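Local coordinates for insecticidal Delta-Endotoxin Cry8Ea1 (Bacillus Thuringiensis, PDB 3EB7), which kills larvae of the underground pest Holotrichia parallela and, as in other three-domain Cry toxins, probably does so by forming pores in midgut membranes, at residues V453-S463 and I476-I487; R517-F527 and A547-N556. All blocks are in the same frame, centred on the assembly; numbering follows the deposited sequence.

Interaction 1 (V453-S463 and I476-I487); sequences VVKASDGPKPS and ISFNSSGSTGVI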
loop_
_atom_site.group_PDB
_atom_site.type_symbol
_atom_site.label_atom_id
_atom_site.label_comp_id
_atom_site.label_asym_id
_atom_site.label_seq_id
_atom_site.Cartn_x
_atom_site.Cartn_y
_atom_site.Cartn_z
ATOM N N VAL A 453 11.341 -7.394 5.462
ATOM C CA VAL A 453 11.961 -8.733 5.407
ATOM C C VAL A 453 11.147 -9.763 4.597
ATOM O O VAL A 453 11.663 -10.829 4.216
ATOM C CB VAL A 453 12.327 -9.281 6.813
ATOM C CG1 VAL A 453 13.421 -8.419 7.455
ATOM C CG2 VAL A 453 11.044 -9.371 7.715
ATOM N N VAL A 454 9.898 -9.414 4.306
ATOM C CA VAL A 454 9.022 -10.224 3.460
ATOM C C VAL A 454 9.556 -10.263 2.000
ATOM O O VAL A 454 9.145 -11.104 1.204
ATOM C CB VAL A 454 7.524 -9.792 3.622
ATOM C CG1 VAL A 454 7.212 -8.428 2.943
ATOM C CG2 VAL A 454 6.574 -10.896 3.173
ATOM N N LYS A 455 10.531 -9.419 1.692
ATOM C CA LYS A 455 11.207 -9.430 0.395
ATOM C C LYS A 455 12.417 -10.371 0.342
ATOM O O LYS A 455 13.348 -10.149 -0.442
ATOM C CB LYS A 455 11.644 -8.002 -0.007
ATOM C CG LYS A 455 10.530 -6.944 0.059
ATOM C CD LYS A 455 11.071 -5.694 -0.647
ATOM C CE LYS A 455 10.744 -5.714 -2.159
ATOM N NZ LYS A 455 11.666 -4.888 -2.980
ATOM N N ALA A 456 12.433 -11.383 1.209
ATOM C CA ALA A 456 13.469 -12.435 1.169
ATOM C C ALA A 456 13.256 -13.403 0.030
ATOM O O ALA A 456 12.125 -13.585 -0.467
ATOM C CB ALA A 456 13.510 -13.179 2.460
ATOM N N SER A 457 14.347 -14.046 -0.392
ATOM C CA SER A 457 14.311 -14.982 -1.510
ATOM C C SER A 457 13.708 -16.309 -1.110
ATOM O O SER A 457 13.390 -17.126 -1.980
ATOM C CB SER A 457 15.732 -15.223 -2.040
ATOM O OG SER A 457 16.555 -15.882 -1.066
ATOM N N ASP A 458 13.575 -16.548 0.190
ATOM C CA ASP A 458 13.096 -17.842 0.720
ATOM C C ASP A 458 12.985 -17.784 2.277
ATOM O O ASP A 458 13.209 -16.734 2.891
ATOM C CB ASP A 458 14.116 -18.954 0.400
ATOM C CG ASP A 458 15.456 -18.758 1.149
ATOM O OD1 ASP A 458 16.424 -19.478 0.838
ATOM O OD2 ASP A 458 15.553 -17.908 2.067
ATOM N N GLY A 459 12.650 -18.904 2.904
ATOM C CA GLY A 459 12.566 -18.973 4.352
ATOM C C GLY A 459 11.104 -18.881 4.751
ATOM O O GLY A 459 10.201 -19.106 3.932
ATOM N N PRO A 460 10.851 -18.525 6.022
ATOM C CA PRO A 460 9.485 -18.516 6.583
ATOM C C PRO A 460 8.531 -17.502 5.893
ATOM O O PRO A 460 8.927 -16.376 5.532
ATOM C CB PRO A 460 9.690 -18.157 8.068
ATOM C CG PRO A 460 11.142 -18.136 8.294
ATOM C CD PRO A 460 11.867 -18.067 6.984
ATOM N N LYS A 461 7.290 -17.926 5.725
ATOM C CA LYS A 461 6.249 -17.092 5.192
ATOM C C LYS A 461 5.658 -16.319 6.338
ATOM O O LYS A 461 5.861 -16.706 7.499
ATOM C CB LYS A 461 5.176 -17.955 4.538
ATOM C CG LYS A 461 5.652 -18.736 3.327
ATOM C CD LYS A 461 4.518 -19.648 2.917
ATOM C CE LYS A 461 4.855 -20.523 1.726
ATOM N NZ LYS A 461 3.688 -21.442 1.410
ATOM N N PRO A 462 4.951 -15.194 6.038
ATOM C CA PRO A 462 4.215 -14.482 7.093
ATOM C C PRO A 462 3.151 -15.370 7.739
ATOM O O PRO A 462 2.641 -16.272 7.110
ATOM C CB PRO A 462 3.565 -13.315 6.344
ATOM C CG PRO A 462 4.436 -13.156 5.121
ATOM C CD PRO A 462 4.837 -14.518 4.735
ATOM N N SER A 463 2.841 -15.126 8.999
ATOM C CA SER A 463 1.807 -15.903 9.679
ATOM C C SER A 463 0.455 -15.264 9.455
ATOM O O SER A 463 0.375 -14.104 9.030
ATOM C CB SER A 463 2.135 -16.016 11.169
ATOM O OG SER A 463 3.423 -16.639 11.312
ATOM N N ILE A 476 7.485 -10.816 9.277
ATOM C CA ILE A 476 7.782 -12.235 9.519
ATOM C C ILE A 476 7.730 -12.449 11.044
ATOM O O ILE A 476 8.252 -11.638 11.781
ATOM C CB ILE A 476 9.155 -12.711 8.868
ATOM C CG1 ILE A 476 9.189 -12.497 7.338
ATOM C CG2 ILE A 476 9.469 -14.184 9.159
ATOM C CD1 ILE A 476 8.007 -13.005 6.635
ATOM N N SER A 477 7.090 -13.528 11.495
ATOM C CA SER A 477 6.867 -13.818 12.935
ATOM C C SER A 477 7.707 -14.991 13.448
ATOM O O SER A 477 7.921 -15.947 12.722
ATOM C CB SER A 477 5.388 -14.163 13.196
ATOM O OG SER A 477 4.539 -13.175 12.620
ATOM N N PHE A 478 8.156 -14.930 14.702
ATOM C CA PHE A 478 8.797 -16.087 15.349
ATOM C C PHE A 478 8.153 -16.360 16.695
ATOM O O PHE A 478 8.017 -15.456 17.501
ATOM C CB PHE A 478 10.298 -15.876 15.504
ATOM C CG PHE A 478 10.983 -15.526 14.218
ATOM C CD1 PHE A 478 11.080 -14.196 13.799
ATOM C CD2 PHE A 478 11.508 -16.520 13.403
ATOM C CE1 PHE A 478 11.673 -13.873 12.573
ATOM C CE2 PHE A 478 12.128 -16.196 12.178
ATOM C CZ PHE A 478 12.205 -14.880 11.763
ATOM N N ASN A 479 7.701 -17.598 16.890
ATOM C CA ASN A 479 7.266 -18.084 18.195
ATOM C C ASN A 479 8.419 -18.787 18.917
ATOM O O ASN A 479 8.303 -19.140 20.076
ATOM C CB ASN A 479 6.076 -19.041 18.067
ATOM C CG ASN A 479 4.790 -18.333 17.680
ATOM O OD1 ASN A 479 4.123 -18.729 16.717
ATOM N ND2 ASN A 479 4.424 -17.301 18.432
ATOM N N SER A 480 9.536 -18.950 18.219
ATOM C CA SER A 480 10.767 -19.506 18.764
ATOM C C SER A 480 11.890 -19.111 17.835
ATOM O O SER A 480 11.656 -18.449 16.830
ATOM C CB SER A 480 10.682 -21.044 18.842
ATOM O OG SER A 480 10.550 -21.604 17.537
ATOM N N SER A 481 13.100 -19.538 18.159
ATOM C CA SER A 481 14.300 -19.140 17.461
ATOM C C SER A 481 14.232 -19.463 15.997
ATOM O O SER A 481 13.809 -20.554 15.617
ATOM C CB SER A 481 15.506 -19.877 18.059
ATOM O OG SER A 481 15.573 -19.602 19.436
ATOM N N GLY A 482 14.689 -18.537 15.169
ATOM C CA GLY A 482 14.705 -18.797 13.738
ATOM C C GLY A 482 15.330 -17.629 13.030
ATOM O O GLY A 482 15.821 -16.697 13.668
ATOM N N SER A 483 15.317 -17.686 11.706
ATOM C CA SER A 483 15.911 -16.662 10.866
ATOM C C SER A 483 14.919 -16.226 9.802
ATOM O O SER A 483 14.025 -16.990 9.424
ATOM C CB SER A 483 17.149 -17.206 10.181
ATOM O OG SER A 483 18.142 -17.486 11.141
ATOM N N THR A 484 15.074 -14.995 9.329
ATOM C CA THR A 484 14.410 -14.593 8.114
ATOM C C THR A 484 15.052 -15.397 7.006
ATOM O O THR A 484 16.039 -16.087 7.236
ATOM C CB THR A 484 14.635 -13.101 7.780
ATOM O OG1 THR A 484 16.035 -12.864 7.586
ATOM C CG2 THR A 484 14.061 -12.187 8.872
ATOM N N GLY A 485 14.489 -15.319 5.799
ATOM C CA GLY A 485 15.177 -15.848 4.623
ATOM C C GLY A 485 16.438 -15.051 4.283
ATOM O O GLY A 485 16.728 -13.981 4.873
ATOM N N VAL A 486 17.199 -15.597 3.343
ATOM C CA VAL A 486 18.222 -14.843 2.682
ATOM C C VAL A 486 17.557 -13.742 1.831
ATOM O O VAL A 486 16.781 -14.043 0.913
ATOM C CB VAL A 486 19.028 -15.765 1.784
ATOM C CG1 VAL A 486 20.177 -15.004 1.179
ATOM C CG2 VAL A 486 19.532 -16.972 2.604
ATOM N N ILE A 487 17.827 -12.488 2.194
ATOM C CA ILE A 487 17.397 -11.345 1.437
ATOM C C ILE A 487 18.520 -10.992 0.457
ATOM O O ILE A 487 19.657 -10.689 0.865
ATOM C CB ILE A 487 17.085 -10.114 2.316
ATOM C CG1 ILE A 487 16.059 -10.447 3.389
ATOM C CG2 ILE A 487 16.656 -8.885 1.431
ATOM C CD1 ILE A 487 15.866 -9.353 4.361
HETATM O O HOH W 1 12.175 -13.127 5.650
HETATM O O HOH W 2 11.556 -15.432 5.022
HETATM O O HOH W 3 6.057 -15.699 9.945
HETATM O O HOH W 4 3.940 -12.840 10.106
HETATM O O HOH W 5 4.494 -17.385 14.190
#
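Ala456 to Gly459 run antiparallel to Ile487 to Gly485 without regular strand pairing, with CA atoms 4.1 Å apart both for Ala456 and Ile487 and for Gly459 and Gly485, whereas Pro462 and Ser463 lie beside Ile476 and Ser477 in the same sense. The contact belongs to the C-terminal domain, a beta-sandwich of galactose-binding-like type, and shows how a loop, here the one after strand 448-452, can be packed against strands 476-478 and 482-491 with a few direct bonds, bound waters and one well-placed isoleucine. Ile476, on strand 476-478, is that isoleucine. With CG1 beside the backbone N (chi1 -58°) and CD1 folded back (chi2 -49°), it carries CD1 under the loop, 3.7 Å from Pro460 O and 3.9 Å from Pro462 CG. Its inner methylene, CG1, lies 3.7 Å from Val453 CG2. The other methyl of Val453, CG1, meets Ile487 CD1, while Thr484 CG2 crosses Val453 at about a right angle. Ala456 CB extends this apolar layer along Ile487 CG1, and Pro460 lays its CG 3.3 Å from Ser483 O. Val453 and Phe478 also rest on Ile580 of strand 578-588, so the layer continues into the sheet.

Polar bonds gather at the turn of the loop. Val486 O accepts from both Ser457 N (2.8 Å) and Ser457 OG (2.7 Å), so one serine grips this carbonyl oxygen from both faces of its plane. Asp458 OD2 returns the grip, taking Val486 N on its syn side. Water adds to the joining: one molecule ties Ser463 N to Ser477 OG, and Gly485 N gives to two others. The first of these is bound to Val453 O; the second donates to both Asp458 O and Pro460 O, its oxygen 3.0 Å from Gly485 N.

Interaction 2 (R517-F527 and A547-N556); sequences RGGTTVNNGRF and ASFSTPFTFN
The Phe549 ring carries Asn523 CB squarely over one face, 3.5 Å from its centroid, and has Gly525 N at its edge; the Asn523 amide plane is almost parallel to it, 15° away. In this part of the C-terminal beta-sandwich, Phe527 turns an edge toward the face of Phe549 in an offset edge-to-face pair, planes 87° apart, with its CZ 3.6 Å from Phe549 CZ. On one face of Phe527 sits Ala547 CB. Farther along, Val522 CG2 lies over a face of Phe553, toward the rim. These rings lie between the outermost strand 520-527 and the loop after strand 545-548. Val522 and Asn523 both bond through their backbones to Val515 and both direct their CB atoms at this loop, as in a classic beta bulge, which is why neighbouring residues can each meet an aromatic ring.

The strand forms a hairpin with 511-517, closed by a type I' turn from Arg517 to Thr520, and Arg517 anchors the far end of the contact. Bent at chi2 and chi3, its chain passes Phe555 CD2 with CG at 3.7 Å and brings the guanidinium between Val522 CG1 on one face and Asn556 OD1 over the centre of the other. Phe555 itself packs against Tyr499 and Leu562. A water donates to both Val522 O and Pro552 O midway. Arg517 grips Thr554 O side-on with NE and NH2, each 2.7 Å away, the oxygen lying in the guanidinium plane; NE meets a lone pair, and NH2 comes almost in line with the C=O.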
loop_
_atom_site.group_PDB
_atom_site.type_symbol
_atom_site.label_atom_id
_atom_site.label_comp_id
_atom_site.label_asym_id
_atom_site.label_seq_id
_atom_site.Cartn_x
_atom_site.Cartn_y
_atom_site.Cartn_z
ATOM N N ARG A 517 25.652 -10.829 7.162
ATOM C CA ARG A 517 25.942 -10.257 5.865
ATOM C C ARG A 517 26.861 -11.181 5.072
ATOM O O ARG A 517 27.960 -11.564 5.533
ATOM C CB ARG A 517 26.566 -8.863 5.994
ATOM C CG ARG A 517 26.735 -8.166 4.637
ATOM C CD ARG A 517 28.050 -8.499 3.960
ATOM N NE ARG A 517 29.151 -7.714 4.527
ATOM C CZ ARG A 517 30.093 -8.193 5.345
ATOM N NH1 ARG A 517 30.100 -9.475 5.723
ATOM N NH2 ARG A 517 31.043 -7.389 5.777
ATOM N N GLY A 518 26.415 -11.507 3.856
ATOM C CA GLY A 518 27.141 -12.407 2.983
ATOM C C GLY A 518 27.504 -13.756 3.595
ATOM O O GLY A 518 28.433 -14.406 3.120
ATOM N N GLY A 519 26.791 -14.187 4.635
ATOM C CA GLY A 519 27.117 -15.436 5.341
ATOM C C GLY A 519 27.813 -15.273 6.698
ATOM O O GLY A 519 27.863 -16.210 7.510
ATOM N N THR A 520 28.320 -14.079 6.972
ATOM C CA THR A 520 28.998 -13.819 8.230
ATOM C C THR A 520 28.309 -12.734 9.079
ATOM O O THR A 520 27.733 -11.803 8.535
ATOM C CB THR A 520 30.519 -13.567 8.016
ATOM O OG1 THR A 520 30.936 -12.458 8.800
ATOM C CG2 THR A 520 30.839 -13.279 6.571
ATOM N N THR A 521 28.356 -12.896 10.408
ATOM C CA THR A 521 27.711 -12.008 11.375
ATOM C C THR A 521 28.442 -10.696 11.459
ATOM O O THR A 521 29.669 -10.672 11.665
ATOM C CB THR A 521 27.698 -12.641 12.779
ATOM O OG1 THR A 521 26.934 -13.844 12.730
ATOM C CG2 THR A 521 27.046 -11.733 13.799
ATOM N N VAL A 522 27.702 -9.600 11.314
ATOM C CA VAL A 522 28.296 -8.276 11.373
ATOM C C VAL A 522 27.788 -7.460 12.571
ATOM O O VAL A 522 28.401 -6.455 12.951
ATOM C CB VAL A 522 28.116 -7.482 10.027
ATOM C CG1 VAL A 522 29.118 -7.977 8.954
ATOM C CG2 VAL A 522 26.622 -7.479 9.531
ATOM N N ASN A 523 26.680 -7.898 13.169
ATOM C CA ASN A 523 26.070 -7.229 14.311
ATOM C C ASN A 523 25.412 -8.289 15.184
ATOM O O ASN A 523 24.884 -9.257 14.665
ATOM C CB ASN A 523 25.011 -6.198 13.889
ATOM C CG ASN A 523 25.581 -5.006 13.138
ATOM O OD1 ASN A 523 26.376 -4.237 13.681
ATOM N ND2 ASN A 523 25.146 -4.814 11.905
ATOM N N ASN A 524 25.490 -8.140 16.500
ATOM C CA ASN A 524 24.762 -9.053 17.440
ATOM C C ASN A 524 24.395 -8.266 18.688
ATOM O O ASN A 524 25.171 -7.421 19.131
ATOM C CB ASN A 524 25.561 -10.330 17.857
ATOM C CG ASN A 524 24.642 -11.422 18.586
ATOM O OD1 ASN A 524 24.100 -12.311 17.911
ATOM N ND2 ASN A 524 24.457 -11.326 19.937
ATOM N N GLY A 525 23.224 -8.544 19.250
ATOM C CA GLY A 525 22.829 -7.853 20.463
ATOM C C GLY A 525 21.577 -8.405 21.058
ATOM O O GLY A 525 20.907 -9.210 20.438
ATOM N N ARG A 526 21.257 -7.947 22.258
ATOM C CA ARG A 526 20.030 -8.302 22.922
ATOM C C ARG A 526 19.061 -7.140 22.838
ATOM O O ARG A 526 19.470 -5.986 22.942
ATOM C CB ARG A 526 20.275 -8.641 24.390
ATOM C CG ARG A 526 19.001 -9.083 25.087
ATOM C CD ARG A 526 19.323 -10.289 25.880
ATOM N NE ARG A 526 18.156 -10.913 26.503
ATOM C CZ ARG A 526 17.681 -12.079 26.107
ATOM N NH1 ARG A 526 18.237 -12.688 25.071
ATOM N NH2 ARG A 526 16.645 -12.612 26.713
ATOM N N PHE A 527 17.771 -7.446 22.645
ATOM C CA PHE A 527 16.770 -6.413 22.549
ATOM C C PHE A 527 15.604 -6.743 23.425
ATOM O O PHE A 527 15.340 -7.901 23.718
ATOM C CB PHE A 527 16.398 -6.168 21.077
ATOM C CG PHE A 527 17.579 -5.761 20.255
ATOM C CD1 PHE A 527 18.370 -6.734 19.622
ATOM C CD2 PHE A 527 17.964 -4.414 20.208
ATOM C CE1 PHE A 527 19.515 -6.361 18.914
ATOM C CE2 PHE A 527 19.101 -4.036 19.524
ATOM C CZ PHE A 527 19.888 -4.996 18.870
ATOM N N ALA A 547 15.532 -2.107 16.797
ATOM C CA ALA A 547 16.776 -2.720 17.202
ATOM C C ALA A 547 17.858 -2.040 16.367
ATOM O O ALA A 547 17.974 -2.304 15.166
ATOM C CB ALA A 547 16.746 -4.213 16.942
ATOM N N SER A 548 18.636 -1.163 17.012
ATOM C CA SER A 548 19.594 -0.302 16.338
ATOM C C SER A 548 21.041 -0.599 16.779
ATOM O O SER A 548 21.343 -0.728 17.967
ATOM C CB SER A 548 19.231 1.170 16.570
ATOM O OG SER A 548 20.093 2.049 15.857
ATOM N N PHE A 549 21.916 -0.733 15.785
ATOM C CA PHE A 549 23.326 -0.949 15.974
ATOM C C PHE A 549 24.059 0.275 15.444
ATOM O O PHE A 549 23.671 0.820 14.403
ATOM C CB PHE A 549 23.801 -2.135 15.148
ATOM C CG PHE A 549 23.142 -3.436 15.493
ATOM C CD1 PHE A 549 22.120 -3.946 14.678
ATOM C CD2 PHE A 549 23.563 -4.186 16.615
ATOM C CE1 PHE A 549 21.512 -5.166 14.968
ATOM C CE2 PHE A 549 22.950 -5.433 16.919
ATOM C CZ PHE A 549 21.920 -5.920 16.085
ATOM N N SER A 550 25.145 0.639 16.131
ATOM C CA SER A 550 26.027 1.728 15.746
ATOM C C SER A 550 27.277 1.220 15.038
ATOM O O SER A 550 27.842 1.932 14.226
ATOM C CB SER A 550 26.422 2.580 16.967
ATOM O OG SER A 550 26.987 1.768 17.996
ATOM N N THR A 551 27.695 -0.003 15.349
ATOM C CA THR A 551 28.824 -0.669 14.670
ATOM C C THR A 551 28.535 -0.900 13.166
ATOM O O THR A 551 27.691 -1.717 12.818
ATOM C CB THR A 551 29.158 -2.033 15.380
ATOM O OG1 THR A 551 29.424 -1.789 16.763
ATOM C CG2 THR A 551 30.361 -2.755 14.754
ATOM N N PRO A 552 29.251 -0.183 12.271
ATOM C CA PRO A 552 28.958 -0.322 10.855
ATOM C C PRO A 552 29.628 -1.558 10.237
ATOM O O PRO A 552 30.251 -2.365 10.953
ATOM C CB PRO A 552 29.522 0.957 10.267
ATOM C CG PRO A 552 30.746 1.224 11.110
ATOM C CD PRO A 552 30.364 0.759 12.516
ATOM N N PHE A 553 29.467 -1.711 8.919
ATOM C CA PHE A 553 30.077 -2.769 8.140
ATOM C C PHE A 553 29.969 -2.330 6.683
ATOM O O PHE A 553 29.263 -1.365 6.367
ATOM C CB PHE A 553 29.346 -4.086 8.341
ATOM C CG PHE A 553 27.901 -4.086 7.810
ATOM C CD1 PHE A 553 27.620 -4.450 6.494
ATOM C CD2 PHE A 553 26.836 -3.735 8.636
ATOM C CE1 PHE A 553 26.309 -4.446 6.026
ATOM C CE2 PHE A 553 25.564 -3.733 8.172
ATOM C CZ PHE A 553 25.296 -4.083 6.863
ATOM N N THR A 554 30.683 -3.033 5.810
ATOM C CA THR A 554 30.555 -2.868 4.372
ATOM C C THR A 554 30.009 -4.163 3.741
ATOM O O THR A 554 30.171 -5.249 4.297
ATOM C CB THR A 554 31.915 -2.535 3.730
ATOM O OG1 THR A 554 32.833 -3.567 4.072
ATOM C CG2 THR A 554 32.448 -1.217 4.250
ATOM N N PHE A 555 29.368 -4.042 2.585
ATOM C CA PHE A 555 29.091 -5.208 1.772
ATOM C C PHE A 555 30.346 -5.735 1.061
ATOM O O PHE A 555 31.265 -4.996 0.783
ATOM C CB PHE A 555 27.953 -4.909 0.789
ATOM C CG PHE A 555 26.641 -4.673 1.472
ATOM C CD1 PHE A 555 26.191 -3.376 1.706
ATOM C CD2 PHE A 555 25.890 -5.739 1.915
ATOM C CE1 PHE A 555 25.010 -3.149 2.363
ATOM C CE2 PHE A 555 24.709 -5.534 2.558
ATOM C CZ PHE A 555 24.258 -4.232 2.795
ATOM N N ASN A 556 30.360 -7.015 0.752
ATOM C CA ASN A 556 31.456 -7.670 0.076
ATOM C C ASN A 556 31.414 -7.402 -1.439
ATOM O O ASN A 556 32.456 -7.176 -2.086
ATOM C CB ASN A 556 31.384 -9.181 0.336
ATOM C CG ASN A 556 31.538 -9.551 1.811
ATOM O OD1 ASN A 556 32.160 -8.828 2.582
ATOM N ND2 ASN A 556 30.992 -10.709 2.196
HETATM O O HOH W 6 30.097 -4.949 11.730
#

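In the fold
Interactions 1 and 2 lie in the same beta-sandwich domain, in series along the chain, with centres about 17 Å apart and nearest atoms about 7 Å apart. Both touch the two sheets: strands 476-478 and 545-548 belong to one, strands 482-491 and 520-527 to the other. Interaction 1 is the more buried, and its aliphatic packing is joined by hydrogen bonds of a serine and an aspartate to the Val486 backbone and by several bridging waters. Interaction 2 lies farther from the centre of the chain, along an outermost strand, and relies on aromatic faces and edges, with its direct hydrogen bonds coming from a single arginine. Phe555 of interaction 2 also reaches Leu489 and Ile491, on the strand that interaction 1 enters.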